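3-oxoacyl-[acyl-carrier-protein] reductase (Sinorhizobium meliloti, PDB 3U9L) probably catalyses the NADPH-dependent reduction of 3-oxoacyl-[acyl-carrier-protein] thioesters. Local coordinates at residues K6-T11 against R250-A255; A22-G27 against L243-I248; Q80-G83 against R87-V90; A128-M133 against G139-I144. All coordinates share one frame; numbering follows the deposited sequence.

Interaction 1: K6-T11 against R250-A255; sequences KIILIT and RVVGTA
With CG anti to its carbonyl carbon (chi1 -55°) and the next two torsions extended, the chain of Lys6 reaches out to the last turn of helix 242-252, where Val252 holds CG1 anti to its own backbone N (chi1 168°), which turns that methyl to the lysine. The two side chains lie alongside and run opposite ways, and it is the methylenes of the lysine that do the touching: CD of Lys6 lies 4.0 Å from CG1 of Val252, and CE of Lys6 is 3.9 Å from the carbonyl O of Val252. A bend at chi4 (-71°) then swings NZ away from that carbonyl, leaving a van der Waals contact rather than a polar one. Two residues along, Ile8 points the same way, and its CD1 makes a looser approach to the same methyl, 4.4 Å from Val252 CG1. Thr254 holds the turn that follows, its N bonding Val251 O at 3.1 Å and its OG1 bonding Arg250 O at 2.8 Å. The side chain of Arg259 satisfies the carbonyls of both Val251 and Val252, and Lys6 packs on it. In the Rossmann-like sheet, strand 7-10 runs between strands 31-36 and 90-93, and Leu25 of helix 16-27 packs on both Ile8 and Val252.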
loop_
_atom_site.group_PDB
_atom_site.type_symbol
_atom_site.label_atom_id
_atom_site.label_comp_id
_atom_site.label_asym_id
_atom_site.label_seq_id
_atom_site.Cartn_x
_atom_site.Cartn_y
_atom_site.Cartn_z
ATOM N N LYS A 6 3.341 23.220 -22.234
ATOM C CA LYS A 6 4.136 22.283 -21.449
ATOM C C LYS A 6 4.372 21.021 -22.224
ATOM O O LYS A 6 3.580 20.669 -23.111
ATOM C CB LYS A 6 3.380 21.957 -20.162
ATOM C CG LYS A 6 3.047 23.256 -19.439
ATOM C CD LYS A 6 2.856 23.079 -17.986
ATOM C CE LYS A 6 2.530 24.424 -17.365
ATOM N NZ LYS A 6 3.767 25.224 -17.414
ATOM N N ILE A 7 5.473 20.363 -21.900
ATOM C CA ILE A 7 5.742 19.047 -22.413
ATOM C C ILE A 7 5.313 17.995 -21.379
ATOM O O ILE A 7 5.768 17.986 -20.243
ATOM C CB ILE A 7 7.218 18.909 -22.818
ATOM C CG1 ILE A 7 7.534 19.944 -23.926
ATOM C CG2 ILE A 7 7.506 17.483 -23.228
ATOM C CD1 ILE A 7 8.964 20.298 -23.960
ATOM N N ILE A 8 4.401 17.127 -21.786
ATOM C CA ILE A 8 3.702 16.232 -20.864
ATOM C C ILE A 8 3.779 14.780 -21.280
ATOM O O ILE A 8 3.557 14.438 -22.452
ATOM C CB ILE A 8 2.193 16.614 -20.807
ATOM C CG1 ILE A 8 2.072 18.115 -20.496
ATOM C CG2 ILE A 8 1.467 15.728 -19.827
ATOM C CD1 ILE A 8 0.642 18.647 -20.328
ATOM N N LEU A 9 4.104 13.915 -20.337
ATOM C CA LEU A 9 4.090 12.480 -20.593
ATOM C C LEU A 9 3.051 11.845 -19.677
ATOM O O LEU A 9 3.084 12.090 -18.452
ATOM C CB LEU A 9 5.449 11.870 -20.326
ATOM C CG LEU A 9 5.501 10.335 -20.207
ATOM C CD1 LEU A 9 5.075 9.582 -21.522
ATOM C CD2 LEU A 9 6.944 9.938 -19.778
ATOM N N ILE A 10 2.134 11.055 -20.253
ATOM C CA ILE A 10 1.148 10.276 -19.499
ATOM C C ILE A 10 1.348 8.794 -19.779
ATOM O O ILE A 10 1.448 8.380 -20.948
ATOM C CB ILE A 10 -0.246 10.602 -19.964
ATOM C CG1 ILE A 10 -0.350 12.096 -20.174
ATOM C CG2 ILE A 10 -1.333 10.034 -19.008
ATOM C CD1 ILE A 10 -1.609 12.463 -20.863
ATOM N N THR A 11 1.401 7.992 -18.726
ATOM C CA THR A 11 1.520 6.553 -18.886
ATOM C C THR A 11 0.129 5.870 -18.940
ATOM O O THR A 11 -0.886 6.430 -18.493
ATOM C CB THR A 11 2.435 5.912 -17.823
ATOM O OG1 THR A 11 1.859 6.084 -16.524
ATOM C CG2 THR A 11 3.854 6.562 -17.871
ATOM N N ARG A 250 -7.216 21.625 -15.446
ATOM C CA ARG A 250 -7.197 22.728 -14.450
ATOM C C ARG A 250 -5.976 22.728 -13.547
ATOM O O ARG A 250 -5.421 23.783 -13.266
ATOM C CB ARG A 250 -8.453 22.750 -13.569
ATOM C CG ARG A 250 -9.630 23.415 -14.241
ATOM C CD ARG A 250 -10.882 23.563 -13.291
ATOM N NE ARG A 250 -11.269 22.257 -12.734
ATOM C CZ ARG A 250 -12.295 21.520 -13.151
ATOM N NH1 ARG A 250 -13.094 21.957 -14.145
ATOM N NH2 ARG A 250 -12.507 20.337 -12.577
ATOM N N VAL A 251 -5.551 21.567 -13.047
ATOM C CA VAL A 251 -4.282 21.545 -12.286
ATOM C C VAL A 251 -3.099 22.055 -13.108
ATOM O O VAL A 251 -2.311 22.907 -12.660
ATOM C CB VAL A 251 -3.990 20.114 -11.778
ATOM C CG1 VAL A 251 -2.582 20.004 -11.198
ATOM C CG2 VAL A 251 -5.050 19.705 -10.732
ATOM N N VAL A 252 -2.941 21.486 -14.297
ATOM C CA VAL A 252 -1.844 21.882 -15.167
ATOM C C VAL A 252 -1.930 23.383 -15.504
ATOM O O VAL A 252 -0.934 24.057 -15.520
ATOM C CB VAL A 252 -1.791 21.035 -16.453
ATOM C CG1 VAL A 252 -0.851 21.662 -17.428
ATOM C CG2 VAL A 252 -1.337 19.625 -16.112
ATOM N N GLY A 253 -3.133 23.905 -15.670
ATOM C CA GLY A 253 -3.279 25.321 -15.964
ATOM C C GLY A 253 -3.192 26.273 -14.781
ATOM O O GLY A 253 -3.306 27.482 -14.975
ATOM N N THR A 254 -3.014 25.757 -13.556
ATOM C CA THR A 254 -2.877 26.605 -12.374
ATOM C C THR A 254 -1.438 27.067 -12.279
ATOM O O THR A 254 -0.538 26.318 -12.646
ATOM C CB THR A 254 -3.236 25.818 -11.109
ATOM O OG1 THR A 254 -4.605 25.473 -11.184
ATOM C CG2 THR A 254 -3.027 26.667 -9.849
ATOM N N ALA A 255 -1.206 28.283 -11.773
ATOM C CA ALA A 255 0.155 28.833 -11.707
ATOM C C ALA A 255 1.080 27.991 -10.835
ATOM O O ALA A 255 0.644 27.339 -9.880
ATOM C CB ALA A 255 0.145 30.312 -11.232
#

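Interaction 2: A22-G27 against L243-I248; sequences AEALAG and LVADAI
Ala24 and Ala245 meet methyl to methyl, CB to CB at 4.1 Å, where helices 16-27 and 242-252 come together. Because neither residue carries more than a methyl group, the backbones draw close, with 6.3 Å between the CA atoms of Ala24 and Ala245. One turn further along helix 242-252, Ile248 meets Leu25. The two side chains lie roughly perpendicular, and CD1 of Leu25 touches CG2 of Ile248 at 4.1 Å. The leucine starts off to the side of the partner helix; CG is anti to the carbonyl carbon (chi1 -75°) and chi2 is extended (164°), which carries CD1 across to the isoleucine. On Ile248 the branch used is the short one, CG2, anti to its backbone N. The contact is purely apolar.

Helix 16-27 is the first helix of the Rossmann fold. It follows strand 7-10 through a turn whose sequence matches the glycine-rich TGxxxGxG motif with which this family binds its dinucleotide, whereas helix 242-252 leads towards the last strand, 262-265. The contact therefore joins an early and a late part of the chain.

Further out, Ala245 also rests on Leu20 and Thr21, and Ile248 on Thr21, while Val249 touches both Ala24 and Leu25, extending the seam along both helices. Each helix is seated on the sheet by neighbouring alanines: Ala22 and Ala26 lie on Val32 of strand 31-36, and Ala247 packs against Val263 and Val265 of strand 262-265.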
loop_
_atom_site.group_PDB
_atom_site.type_symbol
_atom_site.label_atom_id
_atom_site.label_comp_id
_atom_site.label_asym_id
_atom_site.label_seq_id
_atom_site.Cartn_x
_atom_site.Cartn_y
_atom_site.Cartn_z
ATOM N N ALA A 22 -5.072 12.807 -21.936
ATOM C CA ALA A 22 -4.117 13.175 -22.989
ATOM C C ALA A 22 -4.812 14.069 -24.034
ATOM O O ALA A 22 -4.304 15.122 -24.396
ATOM C CB ALA A 22 -3.550 11.942 -23.628
ATOM N N GLU A 23 -6.031 13.697 -24.438
ATOM C CA GLU A 23 -6.770 14.510 -25.405
ATOM C C GLU A 23 -7.128 15.892 -24.850
ATOM O O GLU A 23 -6.958 16.907 -25.523
ATOM C CB GLU A 23 -8.024 13.758 -25.901
ATOM C CG GLU A 23 -7.652 12.424 -26.512
ATOM C CD GLU A 23 -8.863 11.579 -26.992
ATOM O OE1 GLU A 23 -10.009 11.806 -26.512
ATOM O OE2 GLU A 23 -8.639 10.666 -27.849
ATOM N N ALA A 24 -7.630 15.957 -23.629
ATOM C CA ALA A 24 -7.955 17.277 -23.062
ATOM C C ALA A 24 -6.738 18.184 -22.889
ATOM O O ALA A 24 -6.805 19.403 -23.131
ATOM C CB ALA A 24 -8.725 17.122 -21.721
ATOM N N LEU A 25 -5.617 17.605 -22.470
ATOM C CA LEU A 25 -4.404 18.397 -22.302
ATOM C C LEU A 25 -3.915 18.898 -23.662
ATOM O O LEU A 25 -3.427 20.013 -23.781
ATOM C CB LEU A 25 -3.300 17.631 -21.605
ATOM C CG LEU A 25 -3.553 17.479 -20.089
ATOM C CD1 LEU A 25 -2.620 16.377 -19.531
ATOM C CD2 LEU A 25 -3.344 18.837 -19.366
ATOM N N ALA A 26 -4.042 18.056 -24.677
ATOM C CA ALA A 26 -3.612 18.458 -26.014
ATOM C C ALA A 26 -4.594 19.554 -26.518
ATOM O O ALA A 26 -4.200 20.507 -27.179
ATOM C CB ALA A 26 -3.601 17.255 -26.912
ATOM N N GLY A 27 -5.872 19.418 -26.172
ATOM C CA GLY A 27 -6.845 20.433 -26.510
ATOM C C GLY A 27 -6.490 21.782 -25.896
ATOM O O GLY A 27 -6.822 22.838 -26.447
ATOM N N LEU A 243 -14.822 14.157 -16.128
ATOM C CA LEU A 243 -14.618 15.077 -15.008
ATOM C C LEU A 243 -13.166 15.010 -14.545
ATOM O O LEU A 243 -12.635 15.972 -14.070
ATOM C CB LEU A 243 -15.477 14.647 -13.828
ATOM C CG LEU A 243 -16.979 14.836 -14.079
ATOM C CD1 LEU A 243 -17.812 14.130 -12.995
ATOM C CD2 LEU A 243 -17.189 16.339 -14.113
ATOM N N VAL A 244 -12.563 13.831 -14.637
ATOM C CA VAL A 244 -11.201 13.638 -14.196
ATOM C C VAL A 244 -10.269 14.382 -15.147
ATOM O O VAL A 244 -9.392 15.111 -14.698
ATOM C CB VAL A 244 -10.836 12.151 -14.148
ATOM C CG1 VAL A 244 -9.336 11.963 -13.853
ATOM C CG2 VAL A 244 -11.702 11.429 -13.109
ATOM N N ALA A 245 -10.457 14.202 -16.457
ATOM C CA ALA A 245 -9.632 14.884 -17.439
ATOM C C ALA A 245 -9.726 16.395 -17.226
ATOM O O ALA A 245 -8.720 17.122 -17.303
ATOM C CB ALA A 245 -10.038 14.484 -18.884
ATOM N N ASP A 246 -10.907 16.892 -16.899
ATOM C CA ASP A 246 -11.026 18.344 -16.803
ATOM C C ASP A 246 -10.358 18.828 -15.525
ATOM O O ASP A 246 -9.758 19.881 -15.526
ATOM C CB ASP A 246 -12.482 18.795 -16.865
ATOM C CG ASP A 246 -13.140 18.474 -18.232
ATOM O OD1 ASP A 246 -12.511 18.731 -19.335
ATOM O OD2 ASP A 246 -14.272 17.921 -18.174
ATOM N N ALA A 247 -10.429 18.039 -14.452
ATOM C CA ALA A 247 -9.674 18.403 -13.219
ATOM C C ALA A 247 -8.204 18.471 -13.500
ATOM O O ALA A 247 -7.518 19.335 -12.983
ATOM C CB ALA A 247 -9.956 17.419 -12.075
ATOM N N ILE A 248 -7.695 17.570 -14.333
ATOM C CA ILE A 248 -6.257 17.579 -14.624
ATOM C C ILE A 248 -5.779 18.769 -15.477
ATOM O O ILE A 248 -4.711 19.343 -15.239
ATOM C CB ILE A 248 -5.791 16.243 -15.239
ATOM C CG1 ILE A 248 -5.897 15.178 -14.168
ATOM C CG2 ILE A 248 -4.317 16.367 -15.749
ATOM C CD1 ILE A 248 -5.748 13.775 -14.687
#

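Interaction 3: Q80-G83 against R87-V90; sequences QIIG and RIDV
Ile81 and Ile88 meet crosswise, close to 90°, each presenting a different branch: CG2 of Ile81 sits against CG1 of Ile88 at 3.7 Å. The methyl CG2 of Ile81 also lies 4.0 Å from the carbonyl O of Arg87, so it is lodged against both backbone and side chain of the segment 87-90. Ile82 approaches otherwise. Its CB points to one side of the segment 87-90, but the bend at chi2 (-69°) turns CD1 back over the returning chain, where it comes to 3.5 Å from CA of Arg87. The same methyl, CD1 of Ile82, is 4.2 Å from CG1 of Ile88, which is thus touched by both helix isoleucines. Here the backbones are near one another as well, 5.2 Å separating the CA atoms of Ile82 and Arg87.

CB of Arg87 points away from the helix, and the guanidinium meets Asp89 edge-on. NE of Arg87 forms a salt bridge with Asp89 OD1 at 2.9 Å, with the oxygen nearly in the guanidinium plane and met on its syn side; a second bond, from Arg87 NH1 to Asp89 OD2, is weak. Asp89 OD2 is also gripped by the backbone N of Ile7, so the carboxylate ties the arginine to the start of the first strand.

The contact closes the alpha-to-beta turn of a Rossmann-like unit, as helix 71-85 gives way to strand 90-93. Ile81 rests in addition on Leu9 of strand 7-10 and Leu64 of strand 61-65, while Ile82 touches His132 and Arg87 touches Gln136, both on the adjacent helix 108-136.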
loop_
_atom_site.group_PDB
_atom_site.type_symbol
_atom_site.label_atom_id
_atom_site.label_comp_id
_atom_site.label_asym_id
_atom_site.label_seq_id
_atom_site.Cartn_x
_atom_site.Cartn_y
_atom_site.Cartn_z
ATOM N N GLN A 80 13.681 9.267 -25.941
ATOM C CA GLN A 80 13.076 9.892 -27.139
ATOM C C GLN A 80 12.518 11.305 -26.908
ATOM O O GLN A 80 12.780 12.230 -27.682
ATOM C CB GLN A 80 12.025 8.990 -27.791
ATOM C CG GLN A 80 12.690 7.927 -28.667
ATOM C CD GLN A 80 11.747 6.783 -29.037
ATOM O OE1 GLN A 80 10.569 6.773 -28.656
ATOM N NE2 GLN A 80 12.274 5.794 -29.775
ATOM N N ILE A 81 11.747 11.454 -25.836
ATOM C CA ILE A 81 11.183 12.728 -25.450
ATOM C C ILE A 81 12.277 13.756 -25.163
ATOM O O ILE A 81 12.231 14.875 -25.645
ATOM C CB ILE A 81 10.265 12.574 -24.208
ATOM C CG1 ILE A 81 9.038 11.711 -24.580
ATOM C CG2 ILE A 81 9.818 13.937 -23.719
ATOM C CD1 ILE A 81 8.078 11.438 -23.432
ATOM N N ILE A 82 13.264 13.381 -24.382
ATOM C CA ILE A 82 14.334 14.338 -24.024
ATOM C C ILE A 82 15.154 14.745 -25.276
ATOM O O ILE A 82 15.322 15.915 -25.551
ATOM C CB ILE A 82 15.214 13.752 -22.909
ATOM C CG1 ILE A 82 14.353 13.532 -21.641
ATOM C CG2 ILE A 82 16.492 14.629 -22.654
ATOM C CD1 ILE A 82 13.881 14.825 -20.960
ATOM N N GLY A 83 15.555 13.771 -26.087
ATOM C CA GLY A 83 16.185 14.075 -27.377
ATOM C C GLY A 83 15.371 14.980 -28.290
ATOM O O GLY A 83 15.909 15.768 -29.023
ATOM N N ARG A 87 13.189 18.256 -22.324
ATOM C CA ARG A 87 12.693 18.170 -20.944
ATOM C C ARG A 87 11.300 17.552 -20.875
ATOM O O ARG A 87 10.615 17.386 -21.916
ATOM C CB ARG A 87 12.639 19.573 -20.353
ATOM C CG ARG A 87 11.567 20.446 -21.065
ATOM C CD ARG A 87 11.671 21.927 -20.656
ATOM N NE ARG A 87 10.392 22.597 -20.933
ATOM C CZ ARG A 87 10.058 23.116 -22.116
ATOM N NH1 ARG A 87 8.861 23.674 -22.281
ATOM N NH2 ARG A 87 10.917 23.080 -23.135
ATOM N N ILE A 88 10.876 17.224 -19.641
ATOM C CA ILE A 88 9.482 16.905 -19.368
ATOM C C ILE A 88 8.969 17.826 -18.300
ATOM O O ILE A 88 9.581 17.921 -17.241
ATOM C CB ILE A 88 9.318 15.441 -18.941
ATOM C CG1 ILE A 88 9.817 14.536 -20.071
ATOM C CG2 ILE A 88 7.859 15.153 -18.539
ATOM C CD1 ILE A 88 9.938 13.099 -19.706
ATOM N N ASP A 89 7.892 18.569 -18.596
ATOM C CA ASP A 89 7.371 19.559 -17.649
ATOM C C ASP A 89 6.400 18.930 -16.670
ATOM O O ASP A 89 6.329 19.375 -15.525
ATOM C CB ASP A 89 6.652 20.716 -18.325
ATOM C CG ASP A 89 7.582 21.559 -19.198
ATOM O OD1 ASP A 89 8.687 21.939 -18.744
ATOM O OD2 ASP A 89 7.210 21.830 -20.367
ATOM N N VAL A 90 5.628 17.949 -17.147
ATOM C CA VAL A 90 4.569 17.298 -16.379
ATOM C C VAL A 90 4.651 15.782 -16.647
ATOM O O VAL A 90 4.643 15.324 -17.821
ATOM C CB VAL A 90 3.144 17.814 -16.783
ATOM C CG1 VAL A 90 2.054 17.182 -15.934
ATOM C CG2 VAL A 90 3.071 19.322 -16.731
#

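Interaction 4: A128-M133 against G139-I144; sequences AALPHM and GLLIWI
Helix 108-136 packs back along strand 139-144, which it leads into, through Met133 and Leu130 on one side and Gly139 to Leu141 on the other. The segment axes approach to 10.0 Å and run nearly antiparallel, at 152°. Met133, present as selenomethionine, extends toward the strand and bends at chi3 (67°), laying its CE over the backbone, 3.8 Å from CA of Gly139 and 3.7 Å from N of Leu140. Gly139 has no side chain, which lets the methyl settle directly on the main chain. Met133 CE also touches Leu141 CD1 at 3.7 Å. Behind it, Met133 SE lies 4.0 Å from Leu141 CD1.

This is the second half of a beta-alpha-beta crossover: strand 90-93, helix 108-136 and strand 139-144, the two strands being parallel neighbours in the Rossmann-like sheet. Almost a turn earlier in the helix, Leu130, set square to Leu141, reaches the same methyl, its CD2 4.2 Å from CD1 of Leu141. Leu141 is flanked further by Leu178 of helix 158-179, and Leu130 by Tyr174 of that helix and by Glu104 of the second subunit.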
loop_
_atom_site.group_PDB
_atom_site.type_symbol
_atom_site.label_atom_id
_atom_site.label_comp_id
_atom_site.label_asym_id
_atom_site.label_seq_id
_atom_site.Cartn_x
_atom_site.Cartn_y
_atom_site.Cartn_z
ATOM N N ALA A 128 13.747 6.903 -14.453
ATOM C CA ALA A 128 14.145 7.384 -15.794
ATOM C C ALA A 128 13.977 8.894 -15.980
ATOM O O ALA A 128 14.856 9.574 -16.528
ATOM C CB ALA A 128 13.333 6.598 -16.911
ATOM N N ALA A 129 12.846 9.425 -15.562
ATOM C CA ALA A 129 12.466 10.799 -15.808
ATOM C C ALA A 129 12.975 11.809 -14.823
ATOM O O ALA A 129 13.307 12.880 -15.176
ATOM C CB ALA A 129 10.971 10.946 -15.946
ATOM N N LEU A 130 13.011 11.412 -13.572
ATOM C CA LEU A 130 13.407 12.312 -12.547
ATOM C C LEU A 130 14.796 12.972 -12.658
ATOM O O LEU A 130 14.908 14.098 -12.345
ATOM C CB LEU A 130 13.111 11.737 -11.155
ATOM C CG LEU A 130 11.684 11.669 -10.628
ATOM C CD1 LEU A 130 11.658 11.151 -9.283
ATOM C CD2 LEU A 130 11.059 13.000 -10.682
ATOM N N PRO A 131 15.796 12.256 -13.109
ATOM C CA PRO A 131 17.108 12.892 -13.291
ATOM C C PRO A 131 16.947 14.097 -14.182
ATOM O O PRO A 131 17.529 15.070 -13.901
ATOM C CB PRO A 131 17.889 11.780 -14.003
ATOM C CG PRO A 131 17.330 10.569 -13.403
ATOM C CD PRO A 131 15.987 10.847 -12.822
ATOM N N HIS A 132 16.176 14.023 -15.262
ATOM C CA HIS A 132 15.999 15.171 -16.097
ATOM C C HIS A 132 15.220 16.289 -15.415
ATOM O O HIS A 132 15.576 17.418 -15.539
ATOM C CB HIS A 132 15.375 14.741 -17.421
ATOM C CG HIS A 132 16.110 13.630 -18.076
ATOM N ND1 HIS A 132 17.229 13.812 -18.854
ATOM C CD2 HIS A 132 15.882 12.300 -18.075
ATOM C CE1 HIS A 132 17.648 12.650 -19.288
ATOM N NE2 HIS A 132 16.844 11.718 -18.829
HETATM N N MSE A 133 14.176 15.942 -14.676
HETATM C CA MSE A 133 13.382 16.962 -14.037
HETATM C C MSE A 133 14.154 17.640 -12.908
HETATM O O MSE A 133 14.021 18.805 -12.714
HETATM C CB MSE A 133 12.010 16.439 -13.617
HETATM C CG MSE A 133 11.211 15.752 -14.739
HETATM SE SE MSE A 133 9.565 14.881 -14.285
HETATM C CE MSE A 133 8.656 16.384 -13.840
ATOM N N GLY A 139 9.156 21.248 -12.434
ATOM C CA GLY A 139 8.402 20.136 -13.033
ATOM C C GLY A 139 7.196 19.799 -12.150
ATOM O O GLY A 139 7.112 20.270 -11.006
ATOM N N LEU A 140 6.284 18.980 -12.651
ATOM C CA LEU A 140 5.087 18.615 -11.884
ATOM C C LEU A 140 4.853 17.173 -12.085
ATOM O O LEU A 140 4.830 16.721 -13.250
ATOM C CB LEU A 140 3.871 19.377 -12.376
ATOM C CG LEU A 140 2.445 19.034 -11.871
ATOM C CD1 LEU A 140 2.244 19.369 -10.359
ATOM C CD2 LEU A 140 1.432 19.809 -12.717
ATOM N N LEU A 141 4.735 16.434 -10.967
ATOM C CA LEU A 141 4.283 15.055 -10.980
ATOM C C LEU A 141 2.821 15.048 -10.622
ATOM O O LEU A 141 2.392 15.656 -9.604
ATOM C CB LEU A 141 5.032 14.197 -9.929
ATOM C CG LEU A 141 6.240 13.415 -10.394
ATOM C CD1 LEU A 141 7.176 14.483 -11.070
ATOM C CD2 LEU A 141 6.915 12.779 -9.226
ATOM N N ILE A 142 2.047 14.345 -11.433
ATOM C CA ILE A 142 0.647 14.129 -11.106
ATOM C C ILE A 142 0.456 12.633 -10.996
ATOM O O ILE A 142 0.817 11.869 -11.906
ATOM C CB ILE A 142 -0.291 14.731 -12.236
ATOM C CG1 ILE A 142 -0.049 16.235 -12.413
ATOM C CG2 ILE A 142 -1.751 14.446 -11.973
ATOM C CD1 ILE A 142 -0.958 16.887 -13.448
ATOM N N TRP A 143 -0.147 12.186 -9.902
ATOM C CA TRP A 143 -0.385 10.758 -9.737
ATOM C C TRP A 143 -1.886 10.556 -9.784
ATOM O O TRP A 143 -2.641 11.341 -9.191
ATOM C CB TRP A 143 0.141 10.331 -8.354
ATOM C CG TRP A 143 1.627 10.568 -8.111
ATOM C CD1 TRP A 143 2.258 11.790 -7.886
ATOM C CD2 TRP A 143 2.647 9.570 -8.028
ATOM N NE1 TRP A 143 3.631 11.588 -7.658
ATOM C CE2 TRP A 143 3.884 10.242 -7.728
ATOM C CE3 TRP A 143 2.648 8.171 -8.155
ATOM C CZ2 TRP A 143 5.085 9.544 -7.584
ATOM C CZ3 TRP A 143 3.823 7.493 -7.965
ATOM C CH2 TRP A 143 5.026 8.171 -7.709
ATOM N N ILE A 144 -2.345 9.525 -10.472
ATOM C CA ILE A 144 -3.778 9.174 -10.416
ATOM C C ILE A 144 -3.888 8.140 -9.363
ATOM O O ILE A 144 -3.414 7.001 -9.515
ATOM C CB ILE A 144 -4.333 8.603 -11.742
ATOM C CG1 ILE A 144 -3.924 9.468 -12.918
ATOM C CG2 ILE A 144 -5.886 8.344 -11.636
ATOM C CD1 ILE A 144 -4.296 10.894 -12.763
#

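In the fold
Interactions 1 and 2 share helix 242-252 and lie about 9 Å apart between centres, joined where Val252 CG2 meets Leu25 CD2 at 3.9 Å. Two probable hydrogen bonds of the sheet carry the connection onward: Leu9 N to Val90 O at 2.9 Å joins interaction 1 to interaction 3, and Leu140 N to Asp89 O at 2.9 Å joins interaction 3 to interaction 4, whose centres are about 10 Å apart. Ile248 of interaction 2 reaches interaction 4 as well, its CD1 3.8 Å from Ile144 CD1. Strand 139-144 ends near the probable active site: Ile144 O accepts a hydrogen bond from Lys164, which fits the lysine of the family's YxxxK motif.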